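Local coordinates for OsmC-like protein (PDB 3CJE) that probably reduces organic hydroperoxides with cysteine thiols, as members of the OsmC/Ohr family of peroxide-resistance proteins do, at residues L65-L70 with V94-V99; I120-P125 with E129-L134; R155-L158 with T163-D166. All blocks are in the same frame, centred on the assembly; numbering follows the deposited sequence.

Contact 1: L65-L70 with V94-V99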
loop_
_atom_site.group_PDB
_atom_site.type_symbol
_atom_site.label_atom_id
_atom_site.label_comp_id
_atom_site.label_asym_id
_atom_site.label_seq_id
_atom_site.Cartn_x
_atom_site.Cartn_y
_atom_site.Cartn_z
ATOM N N LEU A 65 -5.421 4.308 1.710
ATOM C CA LEU A 65 -4.745 3.370 2.623
ATOM C C LEU A 65 -3.325 3.084 2.125
ATOM O O LEU A 65 -2.392 3.013 2.926
ATOM C CB LEU A 65 -5.566 2.098 2.800
ATOM C CG LEU A 65 -6.926 2.199 3.478
ATOM C CD1 LEU A 65 -7.480 0.753 3.689
ATOM C CD2 LEU A 65 -6.857 2.900 4.780
ATOM N N PHE A 66 -3.138 2.874 0.809
ATOM C CA PHE A 66 -1.804 2.618 0.255
ATOM C C PHE A 66 -0.819 3.753 0.577
ATOM O O PHE A 66 0.273 3.522 1.077
ATOM C CB PHE A 66 -1.878 2.442 -1.264
ATOM C CG PHE A 66 -0.540 2.407 -1.906
ATOM C CD1 PHE A 66 0.298 1.311 -1.762
ATOM C CD2 PHE A 66 -0.049 3.529 -2.589
ATOM C CE1 PHE A 66 1.572 1.315 -2.357
ATOM C CE2 PHE A 66 1.233 3.512 -3.182
ATOM C CZ PHE A 66 2.026 2.410 -3.039
ATOM N N ILE A 67 -1.183 4.996 0.244
ATOM C CA ILE A 67 -0.238 6.110 0.420
ATOM C C ILE A 67 0.049 6.373 1.905
ATOM O O ILE A 67 1.169 6.695 2.274
ATOM C CB ILE A 67 -0.637 7.384 -0.344
ATOM C CG1 ILE A 67 0.576 8.325 -0.490
ATOM C CG2 ILE A 67 -1.857 8.064 0.248
ATOM C CD1 ILE A 67 0.365 9.517 -1.414
ATOM N N ALA A 68 -0.972 6.200 2.759
ATOM C CA ALA A 68 -0.790 6.295 4.216
ATOM C C ALA A 68 0.186 5.208 4.696
ATOM O O ALA A 68 1.069 5.476 5.494
ATOM C CB ALA A 68 -2.109 6.201 4.961
ATOM N N GLY A 69 0.023 3.992 4.202
ATOM C CA GLY A 69 0.925 2.893 4.524
ATOM C C GLY A 69 2.349 3.185 4.148
ATOM O O GLY A 69 3.277 2.981 4.911
ATOM N N LEU A 70 2.546 3.682 2.929
ATOM C CA LEU A 70 3.902 3.988 2.442
ATOM C C LEU A 70 4.523 5.069 3.297
ATOM O O LEU A 70 5.636 4.918 3.753
ATOM C CB LEU A 70 3.812 4.441 1.001
ATOM C CG LEU A 70 5.152 4.871 0.408
ATOM C CD1 LEU A 70 6.300 3.804 0.524
ATOM C CD2 LEU A 70 4.935 5.349 -1.032
ATOM N N VAL A 94 6.916 14.080 6.953
ATOM C CA VAL A 94 7.179 13.439 5.679
ATOM C C VAL A 94 6.039 13.710 4.741
ATOM O O VAL A 94 4.882 13.471 5.108
ATOM C CB VAL A 94 7.411 11.922 5.820
ATOM C CG1 VAL A 94 7.534 11.219 4.423
ATOM C CG2 VAL A 94 8.651 11.676 6.709
ATOM N N GLU A 95 6.362 14.205 3.550
ATOM C CA GLU A 95 5.357 14.554 2.531
ATOM C C GLU A 95 5.557 13.593 1.367
ATOM O O GLU A 95 6.664 13.442 0.867
ATOM C CB GLU A 95 5.555 15.996 2.052
ATOM C CG GLU A 95 5.492 17.069 3.171
ATOM C CD GLU A 95 5.839 18.554 2.748
ATOM O OE1 GLU A 95 7.020 18.899 2.433
ATOM O OE2 GLU A 95 4.905 19.395 2.793
ATOM N N CYS A 96 4.494 12.935 0.930
ATOM C CA CYS A 96 4.569 11.939 -0.138
ATOM C C CYS A 96 3.526 12.282 -1.208
ATOM O O CYS A 96 2.372 12.624 -0.873
ATOM C CB CYS A 96 4.299 10.559 0.426
ATOM S SG CYS A 96 4.217 9.251 -0.802
ATOM N N ARG A 97 3.935 12.206 -2.477
ATOM C CA ARG A 97 3.048 12.434 -3.603
ATOM C C ARG A 97 3.206 11.284 -4.562
ATOM O O ARG A 97 4.338 10.917 -4.944
ATOM C CB ARG A 97 3.365 13.751 -4.320
ATOM C CG ARG A 97 2.453 14.024 -5.486
ATOM C CD ARG A 97 2.736 15.430 -6.006
ATOM N NE ARG A 97 1.914 15.794 -7.131
ATOM C CZ ARG A 97 2.273 15.667 -8.400
ATOM N NH1 ARG A 97 3.463 15.158 -8.749
ATOM N NH2 ARG A 97 1.418 16.053 -9.339
ATOM N N VAL A 98 2.095 10.655 -4.912
ATOM C CA VAL A 98 2.098 9.548 -5.849
ATOM C C VAL A 98 1.127 9.870 -7.000
ATOM O O VAL A 98 0.006 10.313 -6.768
ATOM C CB VAL A 98 1.734 8.201 -5.187
ATOM C CG1 VAL A 98 1.866 7.037 -6.201
ATOM C CG2 VAL A 98 2.642 7.937 -3.950
ATOM N N VAL A 99 1.574 9.632 -8.222
ATOM C CA VAL A 99 0.826 9.881 -9.438
ATOM C C VAL A 99 0.729 8.572 -10.214
ATOM O O VAL A 99 1.733 7.903 -10.453
ATOM C CB VAL A 99 1.456 10.957 -10.342
ATOM C CG1 VAL A 99 0.560 11.217 -11.566
ATOM C CG2 VAL A 99 1.714 12.223 -9.519
#
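The backbone carbonyl oxygen of C96 is met from the helix segment 65-70 by a methyl group, I67 CD1, 3.7 Å from C96 O. I67 does most of the work. Its CG1 stands opposite the backbone N (chi1 -162°) and the chain runs straight on, which pushes CD1 out from the helix and between C96 and V98. There I67 CD1 also rests 3.8 Å from V98 CG2. The V98 side chain passes alongside I67 in the reverse direction, so the two overlap along their flanks.

The C96 side chain is modelled in two conformers, so its contacts are less certain. In one of them I67 CG1 lies 3.8 Å from C96 SG, and L70 comes in from the next turn of the helix, its CD2 methyl 4.0 Å from C96 SG. No hydrogen bond crosses between the segments; the touching side chains meet by van der Waals contact. C96 and V98 alternate with R97 along the strand and both point at the helix, while R97 points to the far face, where it makes a long, weak ion pair with E117.

The axes of the two short segments run at 140° and approach to 9.3 Å at their closest, the spacing of a helix laid on a sheet. Strand 93-105 is flanked by strands 13-24 and 108-121: C96 pairs through its backbone with C19, and V98 packs on F116. Helix 62-81 covers this face, with I67 also reaching F17 and V33, and A68 meeting L65 of the second subunit.

Contact 2: I120-P125 with E129-L134. With GOL (glycerol), chain G.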
loop_
_atom_site.group_PDB
_atom_site.type_symbol
_atom_site.label_atom_id
_atom_site.label_comp_id
_atom_site.label_asym_id
_atom_site.label_seq_id
_atom_site.Cartn_x
_atom_site.Cartn_y
_atom_site.Cartn_z
ATOM N N ILE A 120 11.398 14.765 3.076
ATOM C CA ILE A 120 11.572 14.452 4.472
ATOM C C ILE A 120 12.111 15.684 5.204
ATOM O O ILE A 120 13.090 16.303 4.759
ATOM C CB ILE A 120 12.537 13.284 4.591
ATOM C CG1 ILE A 120 11.936 11.998 3.982
ATOM C CG2 ILE A 120 12.908 13.075 6.078
ATOM C CD1 ILE A 120 12.915 10.930 3.610
ATOM N N ILE A 121 11.465 16.027 6.321
ATOM C CA ILE A 121 11.866 17.143 7.189
ATOM C C ILE A 121 12.185 16.610 8.578
ATOM O O ILE A 121 11.289 16.133 9.317
ATOM C CB ILE A 121 10.771 18.231 7.291
ATOM C CG1 ILE A 121 10.371 18.677 5.886
ATOM C CG2 ILE A 121 11.293 19.381 8.169
ATOM C CD1 ILE A 121 9.153 19.641 5.872
ATOM N N LEU A 122 13.472 16.668 8.918
ATOM C CA LEU A 122 13.957 16.087 10.177
ATOM C C LEU A 122 14.116 17.043 11.350
ATOM O O LEU A 122 14.203 16.572 12.517
ATOM C CB LEU A 122 15.302 15.365 9.958
ATOM C CG LEU A 122 15.389 14.246 8.935
ATOM C CD1 LEU A 122 16.805 13.635 8.830
ATOM C CD2 LEU A 122 14.330 13.095 9.276
ATOM N N HIS A 123 14.260 18.344 11.073
ATOM C CA HIS A 123 14.569 19.337 12.114
ATOM C C HIS A 123 15.738 18.855 12.971
ATOM O O HIS A 123 15.681 18.886 14.195
ATOM C CB HIS A 123 13.367 19.657 13.002
ATOM C CG HIS A 123 12.158 20.091 12.247
ATOM N ND1 HIS A 123 11.035 19.300 12.131
ATOM C CD2 HIS A 123 11.898 21.228 11.555
ATOM C CE1 HIS A 123 10.123 19.941 11.419
ATOM N NE2 HIS A 123 10.619 21.104 11.053
ATOM N N SER A 124 16.806 18.409 12.321
ATOM C CA SER A 124 17.910 17.766 12.999
ATOM C C SER A 124 19.076 18.718 13.196
ATOM O O SER A 124 19.381 19.491 12.300
ATOM C CB SER A 124 18.400 16.597 12.117
ATOM O OG SER A 124 19.645 16.058 12.547
ATOM N N PRO A 125 19.766 18.641 14.343
ATOM C CA PRO A 125 20.964 19.439 14.563
ATOM C C PRO A 125 22.267 18.787 14.072
ATOM O O PRO A 125 23.356 19.281 14.394
ATOM C CB PRO A 125 21.001 19.538 16.073
ATOM C CG PRO A 125 20.534 18.198 16.499
ATOM C CD PRO A 125 19.428 17.850 15.544
ATOM N N GLU A 129 25.262 14.648 6.153
ATOM C CA GLU A 129 25.739 13.278 5.815
ATOM C C GLU A 129 25.119 12.209 6.733
ATOM O O GLU A 129 24.810 11.083 6.310
ATOM C CB GLU A 129 27.274 13.152 5.934
ATOM C CG GLU A 129 28.083 14.288 5.353
ATOM C CD GLU A 129 28.288 15.395 6.355
ATOM O OE1 GLU A 129 29.263 15.314 7.158
ATOM O OE2 GLU A 129 27.473 16.326 6.326
ATOM N N ALA A 130 24.976 12.568 8.003
ATOM C CA ALA A 130 24.377 11.668 9.005
ATOM C C ALA A 130 22.874 11.476 8.735
ATOM O O ALA A 130 22.301 10.369 8.880
ATOM C CB ALA A 130 24.612 12.201 10.450
ATOM N N GLN A 131 22.226 12.587 8.360
ATOM C CA GLN A 131 20.801 12.578 8.022
ATOM C C GLN A 131 20.556 11.751 6.763
ATOM O O GLN A 131 19.612 10.968 6.669
ATOM C CB GLN A 131 20.322 13.998 7.824
ATOM C CG GLN A 131 20.362 14.849 9.118
ATOM C CD GLN A 131 19.948 16.261 8.847
ATOM O OE1 GLN A 131 18.891 16.502 8.269
ATOM N NE2 GLN A 131 20.815 17.208 9.184
ATOM N N GLN A 132 21.418 11.920 5.764
ATOM C CA GLN A 132 21.329 11.106 4.555
ATOM C C GLN A 132 21.532 9.608 4.855
ATOM O O GLN A 132 20.816 8.768 4.268
ATOM C CB GLN A 132 22.332 11.605 3.526
ATOM C CG GLN A 132 21.918 12.960 2.938
ATOM C CD GLN A 132 22.954 13.472 1.972
ATOM O OE1 GLN A 132 24.160 13.413 2.246
ATOM N NE2 GLN A 132 22.489 13.958 0.820
ATOM N N ALA A 133 22.455 9.265 5.749
ATOM C CA ALA A 133 22.700 7.853 6.128
ATOM C C ALA A 133 21.418 7.273 6.726
ATOM O O ALA A 133 21.037 6.132 6.435
ATOM C CB ALA A 133 23.816 7.744 7.120
ATOM N N LEU A 134 20.761 8.077 7.559
ATOM C CA LEU A 134 19.495 7.637 8.214
ATOM C C LEU A 134 18.422 7.415 7.155
ATOM O O LEU A 134 17.704 6.401 7.174
ATOM C CB LEU A 134 19.032 8.669 9.215
ATOM C CG LEU A 134 17.663 8.432 9.863
ATOM C CD1 LEU A 134 17.581 7.065 10.584
ATOM C CD2 LEU A 134 17.310 9.574 10.834
HETATM C C1 GOL G . 20.823 21.337 7.969
HETATM O O1 GOL G . 19.463 21.353 7.524
HETATM C C2 GOL G . 20.982 21.112 9.465
HETATM O O2 GOL G . 20.150 19.943 9.750
HETATM C C3 GOL G . 22.496 20.786 9.744
HETATM O O3 GOL G . 22.459 20.482 11.116
HETATM O O HOH W 1 17.206 19.204 9.622
#
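This is a contact of a side-chain amide with a turn, between L122 and S124 just after strand 108-121 and Q131 on the first turns of helix 128-141. The carboxamide of Q131 lies against S124, with S124 CB 3.6 Å from Q131 CD. L122 comes alongside from the strand end; its CD1 methyl is 3.7 Å from Q131 CB and also touches OE1, the two chains sliding past each other.

The amide nitrogen is directed to two oxygens: Q131 NE2 bonds to D126 O and also donates to glycerol O2 at 2.9 Å, a bent bond of 144°. The same glycerol O2 donates to S124 O over 2.7 Å, so in the crystal this hydroxyl bridges S124 and Q131. A water accepts from S124 N at 2.8 Å and is itself bonded to glycerol O2. This glycerol, which also bonds D126 O, probably comes from the crystallisation liquor.

With OG opposite its backbone N (chi1 168°), S124 turns its hydroxyl to D126 N, two residues on. That bond is the mark of an ST turn, here in the short link by which a sheet strand turns back into a helix.

Contact 3: R155-L158 with T163-D166; sequences RHRL and TFID
R157 and F164 make the crowded side of this hairpin, while the D166 carboxylate is only loosely placed. The R157 guanidinium is sandwiched: F164 CB sits over one face, 3.5 Å from R157 CZ, and NH2 of R155 lies over the centre of the other. Guanidinium and F164 ring planes are only 12° apart, although the two side chains cross at about a right angle. A bend at chi3 (-58°) brings the R157 head round to F164. Each arginine also has an acidic partner: R157 NE bridges to D119 and R155 NH2 to E117, both of the second subunit.

L158 and I165 hold the backbones together as a hydrogen-bonded pair. L158 N donates to I165 O at 2.8 Å, and I165 N returns a bond of 2.9 Å to L158 O. R157 and D166 follow as a non-hydrogen-bonded pair, D166 CA 3.7 Å from H156 O. The D166 carboxylate fits less closely: its OD1 comes only to 3.8 Å from R157 CG, and 5.5 Å separates it from R157 NE.

Strands 154-160 and 163-166 form a strongly twisted two-stranded hairpin at the end of the chain. R155 to L158 continue in a parallel ladder with a strand of the second subunit, and I165 packs on I128 of that subunit.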
loop_
_atom_site.group_PDB
_atom_site.type_symbol
_atom_site.label_atom_id
_atom_site.label_comp_id
_atom_site.label_asym_id
_atom_site.label_seq_id
_atom_site.Cartn_x
_atom_site.Cartn_y
_atom_site.Cartn_z
ATOM N N ARG A 155 0.373 -13.950 -7.549
ATOM C CA ARG A 155 -0.335 -15.150 -7.993
ATOM C C ARG A 155 -1.812 -14.969 -7.715
ATOM O O ARG A 155 -2.202 -14.791 -6.564
ATOM C CB ARG A 155 0.172 -16.397 -7.303
ATOM C CG ARG A 155 -0.593 -17.669 -7.768
ATOM C CD ARG A 155 -0.282 -18.947 -7.000
ATOM N NE ARG A 155 -0.908 -18.900 -5.681
ATOM C CZ ARG A 155 -0.836 -19.858 -4.766
ATOM N NH1 ARG A 155 -0.144 -20.972 -4.996
ATOM N NH2 ARG A 155 -1.447 -19.682 -3.600
ATOM N N HIS A 156 -2.641 -15.046 -8.749
ATOM C CA HIS A 156 -4.067 -14.975 -8.571
ATOM C C HIS A 156 -4.683 -16.317 -8.781
ATOM O O HIS A 156 -4.318 -17.012 -9.728
ATOM C CB HIS A 156 -4.728 -14.020 -9.559
ATOM C CG HIS A 156 -4.275 -12.599 -9.413
ATOM N ND1 HIS A 156 -3.080 -12.151 -9.936
ATOM C CD2 HIS A 156 -4.859 -11.541 -8.816
ATOM C CE1 HIS A 156 -2.942 -10.865 -9.638
ATOM N NE2 HIS A 156 -4.015 -10.465 -8.980
ATOM N N ARG A 157 -5.663 -16.645 -7.947
ATOM C CA ARG A 157 -6.445 -17.862 -8.149
ATOM C C ARG A 157 -7.938 -17.582 -7.990
ATOM O O ARG A 157 -8.347 -16.668 -7.282
ATOM C CB ARG A 157 -6.016 -18.958 -7.196
ATOM C CG ARG A 157 -4.508 -19.375 -7.353
ATOM C CD ARG A 157 -4.222 -20.627 -6.597
ATOM N NE ARG A 157 -4.538 -20.474 -5.174
ATOM C CZ ARG A 157 -4.467 -21.474 -4.299
ATOM N NH1 ARG A 157 -4.028 -22.673 -4.685
ATOM N NH2 ARG A 157 -4.841 -21.288 -3.050
ATOM N N LEU A 158 -8.750 -18.394 -8.656
ATOM C CA LEU A 158 -10.183 -18.280 -8.650
ATOM C C LEU A 158 -10.750 -19.571 -8.063
ATOM O O LEU A 158 -10.377 -20.675 -8.516
ATOM C CB LEU A 158 -10.702 -18.155 -10.098
ATOM C CG LEU A 158 -12.191 -18.279 -10.292
ATOM C CD1 LEU A 158 -13.003 -17.173 -9.542
ATOM C CD2 LEU A 158 -12.560 -18.272 -11.804
ATOM N N THR A 163 -11.650 -26.246 -5.165
ATOM C CA THR A 163 -10.288 -26.003 -5.514
ATOM C C THR A 163 -10.124 -24.579 -6.019
ATOM O O THR A 163 -11.110 -23.883 -6.220
ATOM C CB THR A 163 -9.762 -27.009 -6.580
ATOM O OG1 THR A 163 -8.314 -26.982 -6.547
ATOM C CG2 THR A 163 -10.295 -26.697 -7.979
ATOM N N PHE A 164 -8.872 -24.177 -6.168
ATOM C CA PHE A 164 -8.523 -22.864 -6.696
ATOM C C PHE A 164 -7.707 -23.076 -7.955
ATOM O O PHE A 164 -6.711 -23.835 -7.939
ATOM C CB PHE A 164 -7.672 -22.107 -5.673
ATOM C CG PHE A 164 -8.466 -21.435 -4.626
ATOM C CD1 PHE A 164 -8.991 -20.177 -4.849
ATOM C CD2 PHE A 164 -8.693 -22.056 -3.389
ATOM C CE1 PHE A 164 -9.724 -19.521 -3.871
ATOM C CE2 PHE A 164 -9.450 -21.391 -2.397
ATOM C CZ PHE A 164 -9.958 -20.121 -2.658
ATOM N N ILE A 165 -8.130 -22.464 -9.047
ATOM C CA ILE A 165 -7.421 -22.549 -10.314
ATOM C C ILE A 165 -6.745 -21.219 -10.616
ATOM O O ILE A 165 -7.126 -20.161 -10.104
ATOM C CB ILE A 165 -8.333 -22.994 -11.473
ATOM C CG1 ILE A 165 -9.311 -21.888 -11.893
ATOM C CG2 ILE A 165 -9.122 -24.289 -11.086
ATOM C CD1 ILE A 165 -10.127 -22.241 -13.188
ATOM N N ASP A 166 -5.722 -21.245 -11.459
ATOM C CA ASP A 166 -4.997 -20.013 -11.765
ATOM C C ASP A 166 -5.864 -19.051 -12.548
ATOM O O ASP A 166 -6.679 -19.467 -13.346
ATOM C CB ASP A 166 -3.679 -20.324 -12.482
ATOM C CG ASP A 166 -2.672 -21.021 -11.565
ATOM O OD1 ASP A 166 -2.581 -20.680 -10.351
ATOM O OD2 ASP A 166 -1.961 -21.919 -12.066
#

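In the fold
Contact 1 lies near the middle of the chain and is wholly buried and apolar. Contact 2 sits farther out, where the same sheet ends: strands 93-105 and 108-121 are neighbours in it, and V94 and E95 touch I120 and I121. Its amide, turn, water and glycerol make it more polar. Contact 3 stands apart, about 45 Å from contact 2 centre to centre and on the other side of the chain's centre, partly exposed. It relies on backbone pairing and on an arginine laid against F164, its arginine charges being met by acids of the second subunit. The dimer nevertheless brings 2 and 3 together across subunits: L122 and Q131 pack on L158 of the second subunit, and Q132 bonds D166 O there.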